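Local structure of reticulocyte binding protein (Streptococcus agalactiae COH1, 3FAW) at residues L139-S144 with P246-P251; T187-K192 with K196-Y201; T723-G726 with K731-D734; F752-A755 with A759-V762. The protein probably hydrolyses alpha-1,6-glucosidic bonds of pullulan and related branched glucans, as a cell-wall-anchored pullulanase of group B Streptococcus. One frame throughout, in Å; residues are numbered along the deposited sequence.

Interaction 1: L139-S144 with P246-P251; sequences LNQDGS and PSQLGP
The carbonyl oxygen Gln141 O accepts the direct hydrogen bond of this contact, from Gln248 NE2 at 3.3 Å. The bond is nearly straight, with an N-H...O angle of 171°. The donor lies in the carbonyl plane, on a lone pair, and the acceptor lies close to the amide plane of Gln248. Gln248 CG sits beside its backbone N (chi1 -66°), and the chain beyond is extended, which carries the amide across to the turn. The two glutamine side chains cross at about a right angle. Of the Gln141 side chain, CG comes closest, 4.0 Å from Gln248 NE2. A water lies between the segments, 2.7 Å from Asn140 O and 3.1 Å from Gln248 OE1, and can donate to either.

Gln141 belongs to a type I beta turn from Asn140 to Gly143. Just past the turn, Asp142 OD1 accepts from Ser144 OG at 2.6 Å and from Ser144 N at 3.0 Å. The second bond makes an Asx turn.

The contact is small and lies at the surface. The turn links strands 136-139 and 146-151 in the carbohydrate-binding module 48. The segment 246-251 leads toward the first barrel strand, 269-273. It rests on two barrel helices, Pro246 on helix 432-449 and Pro251 on helix 367-381, and Lys373 NZ of the latter hydrogen-bonds to Pro246 O and Leu249 O.

Interaction 2: T187-K192 with K196-Y201; sequences TILDTK and KNYTGY
Tyr198 OH donates a hydrogen bond to Asp190 O at 2.6 Å, and Leu189 lies over a face of the same ring. The contact closes the loop between strands 184-189 and 202-209 of the carbohydrate-binding module 48, a beta-sandwich domain. Leu189 CB makes a CH-pi contact 4.0 Å from the ring centroid, offset toward the rim at CZ. Leu189 CD1 also comes within 4.1 Å of Tyr198 CE1. Asp190 O meets the ring at its edge, with the hydroxyl donor tilted 16° from the carbonyl plane. Tyr198 CG sits beside its own backbone N (chi1 -74°), which sends the ring across toward the strand end.

Val146 and Ile162, from two strands of the module, pack against both Leu189 and Tyr198. The ring is buried, and its hydroxyl is satisfied by the backbone just beyond the strand.

Turns flank the contact on each side. Asp190 OD1 accepts from Lys192 N at 3.1 Å, an Asx turn. Tyr198 opens a type II beta turn, in which Tyr201 N bonds Tyr198 O. Overlapping it and starting one residue earlier, a second Asx turn has Asn197 OD1 taking two donors, Thr199 N at 3.0 Å and Thr199 OG1 at 2.7 Å.

Interaction 3: T723-G726 with K731-D734; sequences TEVG and KEKD
Val725 meets Glu732 through its two methyl groups, and this carries the contact. From the backbone, the Val725 CB bond is directed at the segment 731-734. The side chain then splits. CG1 stands anti to the backbone N (chi1 -179°), and this brings it against the main chain at the Lys731-Glu732 peptide. There it lies 3.8 Å from Glu732 N and 4.2 Å from Lys731 C. The same methyl reaches the start of the facing side chain, at 4.2 Å from Glu732 CB. The other methyl, CG2, sits beside the backbone N of its own residue and touches Glu732 CA at 3.8 Å. These are van der Waals contacts, and no hydrogen bond crosses between the segments. The touching residues are exposed, and all three also touch a neighbouring molecule in the crystal.

The contact narrows the neck of the loop from strand 720-721 to strand 733-734, in the C-terminal domain. Strand 733-734 also pairs antiparallel with strand 542-543, which comes between two strands of the catalytic barrel. Backbone bonds run from Glu732 to Leu544 and from Asp734 to Gln542.

The Glu732 chain leaves CB with CG anti to the backbone N and stays extended, so its carboxylate is carried away from the valine. Behind it, the segment 731-734 is tied to itself. Lys731 N donates to Asp734 OD2 at 2.8 Å, almost straight at 173°, and the oxygen uses its anti lone pair. At the far end of the opposite segment, Thr723 OG1 bonds Ala738 N.

Interaction 4: F752-A755 with A759-V762; sequences FVNA and ARNV
Asn754 has the largest share of this contact, against Arg760. Phe752 and Val762 form a second pair. The setting is the C-terminal beta domain. Strand 748-754 of its five-stranded sheet turns through a short connection into strand 760-763 of its three-stranded sheet. Side chains from the two strands meet in the buried interior between the sheets.

Asn754 has CG anti to its backbone N (chi1 -175°), which extends the amide toward the second strand. The aliphatic start of Arg760 crosses this side chain at about a right angle, with CB more nearly above the amide plane and CG off to the side. Arg760 CG lies 3.4 Å from Asn754 OD1 and 3.6 Å from Asn754 ND2. Arg760 CB adds a contact to ND2 at 3.7 Å. These are packing contacts.

Both polar ends are held by other residues. Asn754 OD1 accepts from Asp756 N, an Asx turn, and Asn754 ND2 donates to Lys758 O and Ile803 O, which pins the amide rotation. Arg760 bends at chi2 and chi3, so that its guanidinium turns away to form salt bridges with Asp756, Asp729 and Asp734. That cluster of carboxylates probably keeps it charged. The guanidinium plane stands 89° from the Asn754 amide.

Phe752 and Val762 extend the apolar part. Val762 CG1 lies in the plane of the Phe752 ring, at its edge, 4.0 Å from CE1 and 4.1 Å from CD1.

The four contacts form two groups on opposite sides of the chain's centre. Interaction 2 is nested within the loop closed by interaction 1, and their centres are 13 Å apart. They join through a probable hydrogen bond from Tyr198 N to Gly143 O, 3.0 Å. The Tyr198 side chain lies about 13 Å from a bound calcium ion, whose site includes Lys165, Tyr202 and Lys363. Interactions 3 and 4 have centres 12 Å apart within the C-terminal domain. The salt bridge between Asp734 OD1 and Arg760 NH1, 3.2 Å, ties them, and Thr723 CG2 packs on Val762 CG1. Between the two groups, contact centres are 62 to 73 Å apart.

Interaction 1: L139-S144 with P246-P251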
loop_
_atom_site.group_PDB
_atom_site.type_symbol
_atom_site.label_atom_id
_atom_site.label_comp_id
_atom_site.label_asym_id
_atom_site.label_seq_id
_atom_site.Cartn_x
_atom_site.Cartn_y
_atom_site.Cartn_z
ATOM N N LEU A 139 6.432 -24.530 15.639
ATOM C CA LEU A 139 5.927 -25.853 16.036
ATOM C C LEU A 139 6.740 -26.945 15.357
ATOM O O LEU A 139 7.157 -26.781 14.210
ATOM C CB LEU A 139 4.467 -26.052 15.601
ATOM C CG LEU A 139 3.283 -25.445 16.354
ATOM C CD1 LEU A 139 2.040 -25.519 15.466
ATOM C CD2 LEU A 139 3.033 -26.154 17.681
ATOM N N ASN A 140 6.945 -28.065 16.044
ATOM C CA ASN A 140 7.478 -29.260 15.383
ATOM C C ASN A 140 6.352 -29.993 14.636
ATOM O O ASN A 140 5.190 -29.568 14.682
ATOM C CB ASN A 140 8.212 -30.176 16.375
ATOM C CG ASN A 140 7.297 -30.771 17.429
ATOM O OD1 ASN A 140 6.134 -30.385 17.562
ATOM N ND2 ASN A 140 7.827 -31.716 18.194
ATOM N N GLN A 141 6.692 -31.083 13.951
ATOM C CA GLN A 141 5.759 -31.733 13.021
ATOM C C GLN A 141 4.450 -32.176 13.671
ATOM O O GLN A 141 3.378 -31.963 13.105
ATOM C CB GLN A 141 6.418 -32.930 12.324
ATOM C CG GLN A 141 5.488 -33.656 11.346
ATOM C CD GLN A 141 6.211 -34.640 10.441
ATOM O OE1 GLN A 141 5.888 -34.757 9.257
ATOM N NE2 GLN A 141 7.189 -35.352 10.993
ATOM N N ASP A 142 4.539 -32.797 14.845
ATOM C CA ASP A 142 3.350 -33.330 15.532
ATOM C C ASP A 142 2.747 -32.364 16.566
ATOM O O ASP A 142 1.739 -32.678 17.200
ATOM C CB ASP A 142 3.652 -34.696 16.169
ATOM C CG ASP A 142 4.708 -34.631 17.271
ATOM O OD1 ASP A 142 5.198 -33.528 17.608
ATOM O OD2 ASP A 142 5.051 -35.707 17.800
ATOM N N GLY A 143 3.368 -31.196 16.730
ATOM C CA GLY A 143 2.866 -30.166 17.638
ATOM C C GLY A 143 3.259 -30.323 19.096
ATOM O O GLY A 143 2.833 -29.531 19.940
ATOM N N SER A 144 4.090 -31.321 19.397
ATOM C CA SER A 144 4.469 -31.632 20.780
ATOM C C SER A 144 5.473 -30.648 21.387
ATOM O O SER A 144 5.638 -30.616 22.611
ATOM C CB SER A 144 5.020 -33.064 20.875
ATOM O OG SER A 144 6.102 -33.264 19.981
ATOM N N PRO A 246 2.358 -22.924 9.136
ATOM C CA PRO A 246 1.953 -22.470 7.800
ATOM C C PRO A 246 2.169 -23.485 6.675
ATOM O O PRO A 246 1.287 -23.663 5.834
ATOM C CB PRO A 246 2.831 -21.233 7.580
ATOM C CG PRO A 246 3.019 -20.684 8.941
ATOM C CD PRO A 246 3.149 -21.889 9.832
ATOM N N SER A 247 3.326 -24.144 6.678
ATOM C CA SER A 247 3.711 -25.071 5.603
ATOM C C SER A 247 2.778 -26.278 5.472
ATOM O O SER A 247 2.656 -26.859 4.391
ATOM C CB SER A 247 5.154 -25.552 5.811
ATOM O OG SER A 247 5.300 -26.231 7.045
ATOM N N GLN A 248 2.115 -26.642 6.570
ATOM C CA GLN A 248 1.196 -27.772 6.578
ATOM C C GLN A 248 -0.204 -27.405 6.055
ATOM O O GLN A 248 -1.013 -28.292 5.801
ATOM C CB GLN A 248 1.102 -28.363 7.994
ATOM C CG GLN A 248 2.408 -28.999 8.487
ATOM C CD GLN A 248 2.282 -29.645 9.859
ATOM O OE1 GLN A 248 1.413 -29.285 10.652
ATOM N NE2 GLN A 248 3.155 -30.606 10.143
ATOM N N LEU A 249 -0.476 -26.111 5.877
ATOM C CA LEU A 249 -1.827 -25.631 5.544
ATOM C C LEU A 249 -1.969 -25.186 4.085
ATOM O O LEU A 249 -1.008 -24.743 3.458
ATOM C CB LEU A 249 -2.212 -24.466 6.463
ATOM C CG LEU A 249 -2.034 -24.698 7.965
ATOM C CD1 LEU A 249 -2.204 -23.385 8.742
ATOM C CD2 LEU A 249 -3.002 -25.766 8.469
ATOM N N GLY A 250 -3.184 -25.300 3.559
ATOM C CA GLY A 250 -3.486 -24.888 2.188
ATOM C C GLY A 250 -2.967 -25.874 1.153
ATOM O O GLY A 250 -2.357 -26.886 1.514
ATOM N N PRO A 251 -3.204 -25.585 -0.142
ATOM C CA PRO A 251 -2.710 -26.446 -1.223
ATOM C C PRO A 251 -1.193 -26.603 -1.161
ATOM O O PRO A 251 -0.472 -25.606 -1.127
ATOM C CB PRO A 251 -3.119 -25.703 -2.506
ATOM C CG PRO A 251 -4.122 -24.695 -2.102
ATOM C CD PRO A 251 -3.941 -24.413 -0.647
HETATM O O HOH W 1 3.109 -28.784 13.214
#

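Interaction 2: T187-K192 with K196-Y201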
loop_
_atom_site.group_PDB
_atom_site.type_symbol
_atom_site.label_atom_id
_atom_site.label_comp_id
_atom_site.label_asym_id
_atom_site.label_seq_id
_atom_site.Cartn_x
_atom_site.Cartn_y
_atom_site.Cartn_z
ATOM N N THR A 187 13.005 -20.091 24.635
ATOM C CA THR A 187 12.627 -21.299 25.365
ATOM C C THR A 187 12.133 -22.388 24.413
ATOM O O THR A 187 11.970 -22.155 23.214
ATOM C CB THR A 187 11.544 -21.025 26.432
ATOM O OG1 THR A 187 11.397 -22.181 27.264
ATOM C CG2 THR A 187 10.197 -20.685 25.788
ATOM N N ILE A 188 11.920 -23.578 24.967
ATOM C CA ILE A 188 11.286 -24.682 24.254
ATOM C C ILE A 188 10.096 -25.189 25.063
ATOM O O ILE A 188 10.260 -25.656 26.195
ATOM C CB ILE A 188 12.264 -25.847 24.016
ATOM C CG1 ILE A 188 13.406 -25.408 23.095
ATOM C CG2 ILE A 188 11.532 -27.043 23.407
ATOM C CD1 ILE A 188 14.445 -26.485 22.867
ATOM N N LEU A 189 8.901 -25.087 24.483
ATOM C CA LEU A 189 7.688 -25.593 25.123
ATOM C C LEU A 189 7.589 -27.097 24.871
ATOM O O LEU A 189 7.904 -27.570 23.782
ATOM C CB LEU A 189 6.443 -24.864 24.596
ATOM C CG LEU A 189 6.508 -23.329 24.560
ATOM C CD1 LEU A 189 5.181 -22.734 24.101
ATOM C CD2 LEU A 189 6.901 -22.759 25.919
ATOM N N ASP A 190 7.178 -27.848 25.890
ATOM C CA ASP A 190 7.109 -29.309 25.794
ATOM C C ASP A 190 6.150 -29.879 26.851
ATOM O O ASP A 190 5.258 -29.170 27.309
ATOM C CB ASP A 190 8.523 -29.913 25.879
ATOM C CG ASP A 190 9.240 -29.582 27.182
ATOM O OD1 ASP A 190 8.594 -29.140 28.157
ATOM O OD2 ASP A 190 10.468 -29.779 27.227
ATOM N N THR A 191 6.338 -31.137 27.248
ATOM C CA THR A 191 5.411 -31.806 28.172
ATOM C C THR A 191 5.311 -31.153 29.553
ATOM O O THR A 191 4.310 -31.331 30.248
ATOM C CB THR A 191 5.778 -33.293 28.366
ATOM O OG1 THR A 191 7.127 -33.402 28.840
ATOM C CG2 THR A 191 5.621 -34.062 27.057
ATOM N N LYS A 192 6.338 -30.397 29.938
ATOM C CA LYS A 192 6.411 -29.784 31.271
ATOM C C LYS A 192 5.273 -28.806 31.589
ATOM O O LYS A 192 4.981 -28.563 32.759
ATOM C CB LYS A 192 7.759 -29.079 31.455
ATOM C CG LYS A 192 8.960 -30.024 31.412
ATOM C CD LYS A 192 10.231 -29.359 31.930
ATOM C CE LYS A 192 10.769 -28.313 30.967
ATOM N NZ LYS A 192 11.838 -27.489 31.598
ATOM N N LYS A 196 -0.244 -31.449 25.403
ATOM C CA LYS A 196 0.249 -32.490 24.494
ATOM C C LYS A 196 0.447 -31.999 23.057
ATOM O O LYS A 196 1.372 -32.437 22.376
ATOM C CB LYS A 196 -0.673 -33.723 24.516
ATOM C CG LYS A 196 -2.068 -33.520 23.934
ATOM C CD LYS A 196 -2.876 -34.809 23.992
ATOM C CE LYS A 196 -4.317 -34.580 23.550
ATOM N NZ LYS A 196 -5.098 -35.848 23.512
ATOM N N ASN A 197 -0.441 -31.114 22.605
ATOM C CA ASN A 197 -0.371 -30.524 21.266
ATOM C C ASN A 197 -0.641 -29.026 21.366
ATOM O O ASN A 197 -1.746 -28.609 21.727
ATOM C CB ASN A 197 -1.390 -31.190 20.328
ATOM C CG ASN A 197 -1.163 -30.848 18.856
ATOM O OD1 ASN A 197 -0.619 -29.800 18.521
ATOM N ND2 ASN A 197 -1.593 -31.742 17.972
ATOM N N TYR A 198 0.373 -28.226 21.040
ATOM C CA TYR A 198 0.295 -26.769 21.167
ATOM C C TYR A 198 -0.403 -26.083 19.993
ATOM O O TYR A 198 -0.634 -24.873 20.039
ATOM C CB TYR A 198 1.694 -26.176 21.339
ATOM C CG TYR A 198 2.297 -26.408 22.704
ATOM C CD1 TYR A 198 2.021 -25.542 23.762
ATOM C CD2 TYR A 198 3.148 -27.488 22.940
ATOM C CE1 TYR A 198 2.568 -25.748 25.018
ATOM C CE2 TYR A 198 3.702 -27.703 24.197
ATOM C CZ TYR A 198 3.411 -26.826 25.230
ATOM O OH TYR A 198 3.956 -27.023 26.479
ATOM N N THR A 199 -0.740 -26.846 18.953
ATOM C CA THR A 199 -1.398 -26.297 17.769
ATOM C C THR A 199 -2.699 -25.585 18.168
ATOM O O THR A 199 -3.531 -26.142 18.890
ATOM C CB THR A 199 -1.692 -27.403 16.720
ATOM O OG1 THR A 199 -0.491 -28.137 16.442
ATOM C CG2 THR A 199 -2.224 -26.805 15.415
ATOM N N GLY A 200 -2.848 -24.339 17.728
ATOM C CA GLY A 200 -4.055 -23.554 18.009
ATOM C C GLY A 200 -4.052 -22.774 19.321
ATOM O O GLY A 200 -4.889 -21.897 19.515
ATOM N N TYR A 201 -3.130 -23.088 20.229
ATOM C CA TYR A 201 -3.019 -22.340 21.492
ATOM C C TYR A 201 -2.475 -20.935 21.237
ATOM O O TYR A 201 -1.794 -20.691 20.233
ATOM C CB TYR A 201 -2.138 -23.079 22.508
ATOM C CG TYR A 201 -2.847 -24.192 23.259
ATOM C CD1 TYR A 201 -3.002 -25.457 22.693
ATOM C CD2 TYR A 201 -3.361 -23.979 24.538
ATOM C CE1 TYR A 201 -3.653 -26.483 23.384
ATOM C CE2 TYR A 201 -4.009 -24.995 25.233
ATOM C CZ TYR A 201 -4.152 -26.243 24.651
ATOM O OH TYR A 201 -4.789 -27.251 25.343
#

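Interaction 3: T723-G726 with K731-D734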
loop_
_atom_site.group_PDB
_atom_site.type_symbol
_atom_site.label_atom_id
_atom_site.label_comp_id
_atom_site.label_asym_id
_atom_site.label_seq_id
_atom_site.Cartn_x
_atom_site.Cartn_y
_atom_site.Cartn_z
ATOM N N THR A 723 -1.174 15.279 -33.029
ATOM C CA THR A 723 -1.685 16.621 -32.776
ATOM C C THR A 723 -0.617 17.528 -32.164
ATOM O O THR A 723 -0.674 17.855 -30.975
ATOM C CB THR A 723 -2.906 16.584 -31.838
ATOM O OG1 THR A 723 -2.543 15.940 -30.611
ATOM C CG2 THR A 723 -4.063 15.830 -32.485
ATOM N N GLU A 724 0.351 17.943 -32.976
ATOM C CA GLU A 724 1.319 18.955 -32.547
ATOM C C GLU A 724 0.650 20.322 -32.559
ATOM O O GLU A 724 -0.307 20.541 -33.302
ATOM C CB GLU A 724 2.549 18.968 -33.455
ATOM C CG GLU A 724 3.368 17.691 -33.389
ATOM C CD GLU A 724 4.714 17.818 -34.070
ATOM O OE1 GLU A 724 4.804 18.524 -35.096
ATOM O OE2 GLU A 724 5.686 17.204 -33.579
ATOM N N VAL A 725 1.155 21.237 -31.737
ATOM C CA VAL A 725 0.583 22.580 -31.639
ATOM C C VAL A 725 0.659 23.264 -32.997
ATOM O O VAL A 725 1.732 23.344 -33.589
ATOM C CB VAL A 725 1.307 23.445 -30.583
ATOM C CG1 VAL A 725 0.668 24.829 -30.493
ATOM C CG2 VAL A 725 1.273 22.764 -29.227
ATOM N N GLY A 726 -0.488 23.721 -33.498
ATOM C CA GLY A 726 -0.557 24.401 -34.791
ATOM C C GLY A 726 -1.017 23.536 -35.953
ATOM O O GLY A 726 -1.233 24.044 -37.049
ATOM N N LYS A 731 -4.570 23.796 -30.324
ATOM C CA LYS A 731 -3.922 24.877 -29.578
ATOM C C LYS A 731 -2.967 24.292 -28.537
ATOM O O LYS A 731 -2.979 23.083 -28.294
ATOM C CB LYS A 731 -4.968 25.776 -28.913
ATOM C CG LYS A 731 -6.034 26.331 -29.866
ATOM C CD LYS A 731 -5.433 27.145 -31.008
ATOM C CE LYS A 731 -6.505 27.683 -31.954
ATOM N NZ LYS A 731 -5.935 28.614 -32.976
ATOM N N GLU A 732 -2.137 25.147 -27.938
ATOM C CA GLU A 732 -1.114 24.690 -26.982
ATOM C C GLU A 732 -1.755 23.988 -25.781
ATOM O O GLU A 732 -1.304 22.920 -25.376
ATOM C CB GLU A 732 -0.212 25.842 -26.520
ATOM C CG GLU A 732 1.060 25.369 -25.817
ATOM C CD GLU A 732 2.057 26.486 -25.547
ATOM O OE1 GLU A 732 1.664 27.673 -25.550
ATOM O OE2 GLU A 732 3.247 26.170 -25.322
ATOM N N LYS A 733 -2.803 24.597 -25.227
ATOM C CA LYS A 733 -3.666 23.935 -24.245
ATOM C C LYS A 733 -4.953 23.530 -24.950
ATOM O O LYS A 733 -5.620 24.374 -25.551
ATOM C CB LYS A 733 -3.986 24.864 -23.074
ATOM C CG LYS A 733 -2.783 25.225 -22.214
ATOM C CD LYS A 733 -3.202 26.071 -21.024
ATOM C CE LYS A 733 -2.043 26.327 -20.080
ATOM N NZ LYS A 733 -2.470 27.106 -18.884
ATOM N N ASP A 734 -5.304 22.248 -24.901
ATOM C CA ASP A 734 -6.483 21.775 -25.631
ATOM C C ASP A 734 -7.160 20.573 -24.968
ATOM O O ASP A 734 -6.718 20.103 -23.913
ATOM C CB ASP A 734 -6.101 21.453 -27.085
ATOM C CG ASP A 734 -7.125 21.960 -28.085
ATOM O OD1 ASP A 734 -8.335 21.839 -27.800
ATOM O OD2 ASP A 734 -6.718 22.471 -29.156
#

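Interaction 4: F752-A755 with A759-V762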
loop_
_atom_site.group_PDB
_atom_site.type_symbol
_atom_site.label_atom_id
_atom_site.label_comp_id
_atom_site.label_asym_id
_atom_site.label_seq_id
_atom_site.Cartn_x
_atom_site.Cartn_y
_atom_site.Cartn_z
ATOM N N PHE A 752 -6.775 8.268 -30.997
ATOM C CA PHE A 752 -7.369 9.605 -31.058
ATOM C C PHE A 752 -8.360 9.778 -29.913
ATOM O O PHE A 752 -9.253 8.949 -29.746
ATOM C CB PHE A 752 -8.111 9.803 -32.381
ATOM C CG PHE A 752 -7.253 9.611 -33.605
ATOM C CD1 PHE A 752 -6.665 10.699 -34.234
ATOM C CD2 PHE A 752 -7.054 8.345 -34.140
ATOM C CE1 PHE A 752 -5.883 10.528 -35.364
ATOM C CE2 PHE A 752 -6.274 8.166 -35.265
ATOM C CZ PHE A 752 -5.688 9.260 -35.880
ATOM N N VAL A 753 -8.205 10.846 -29.131
ATOM C CA VAL A 753 -9.138 11.161 -28.037
ATOM C C VAL A 753 -9.659 12.591 -28.168
ATOM O O VAL A 753 -8.938 13.548 -27.872
ATOM C CB VAL A 753 -8.468 11.005 -26.649
ATOM C CG1 VAL A 753 -9.406 11.474 -25.540
ATOM C CG2 VAL A 753 -8.047 9.554 -26.414
ATOM N N ASN A 754 -10.899 12.730 -28.634
ATOM C CA ASN A 754 -11.586 14.018 -28.612
ATOM C C ASN A 754 -12.382 14.154 -27.313
ATOM O O ASN A 754 -13.495 13.640 -27.202
ATOM C CB ASN A 754 -12.513 14.190 -29.821
ATOM C CG ASN A 754 -13.153 15.579 -29.880
ATOM O OD1 ASN A 754 -12.770 16.484 -29.136
ATOM N ND2 ASN A 754 -14.129 15.751 -30.769
ATOM N N ALA A 755 -11.797 14.844 -26.338
ATOM C CA ALA A 755 -12.469 15.120 -25.070
ATOM C C ALA A 755 -13.243 16.443 -25.108
ATOM O O ALA A 755 -13.762 16.885 -24.082
ATOM C CB ALA A 755 -11.455 15.132 -23.922
ATOM N N ALA A 759 -17.504 18.420 -32.118
ATOM C CA ALA A 759 -16.718 17.624 -33.056
ATOM C C ALA A 759 -15.420 18.349 -33.413
ATOM O O ALA A 759 -15.376 19.585 -33.421
ATOM C CB ALA A 759 -17.526 17.331 -34.313
ATOM N N ARG A 760 -14.364 17.577 -33.681
ATOM C CA ARG A 760 -13.056 18.130 -34.045
ATOM C C ARG A 760 -12.451 17.385 -35.226
ATOM O O ARG A 760 -12.459 16.153 -35.260
ATOM C CB ARG A 760 -12.082 18.064 -32.865
ATOM C CG ARG A 760 -12.524 18.823 -31.620
ATOM C CD ARG A 760 -12.510 20.334 -31.820
ATOM N NE ARG A 760 -11.153 20.856 -31.972
ATOM C CZ ARG A 760 -10.320 21.128 -30.966
ATOM N NH1 ARG A 760 -10.682 20.923 -29.707
ATOM N NH2 ARG A 760 -9.110 21.605 -31.219
ATOM N N ASN A 761 -11.932 18.144 -36.188
ATOM C CA ASN A 761 -11.161 17.589 -37.300
ATOM C C ASN A 761 -9.698 17.484 -36.894
ATOM O O ASN A 761 -9.084 18.491 -36.538
ATOM C CB ASN A 761 -11.301 18.472 -38.548
ATOM C CG ASN A 761 -10.464 17.977 -39.727
ATOM O OD1 ASN A 761 -9.241 18.121 -39.741
ATOM N ND2 ASN A 761 -11.128 17.421 -40.733
ATOM N N VAL A 762 -9.153 16.271 -36.935
ATOM C CA VAL A 762 -7.735 16.035 -36.647
ATOM C C VAL A 762 -6.952 15.900 -37.954
ATOM O O VAL A 762 -7.191 14.979 -38.737
ATOM C CB VAL A 762 -7.539 14.761 -35.798
ATOM C CG1 VAL A 762 -6.058 14.486 -35.572
ATOM C CG2 VAL A 762 -8.259 14.896 -34.461
#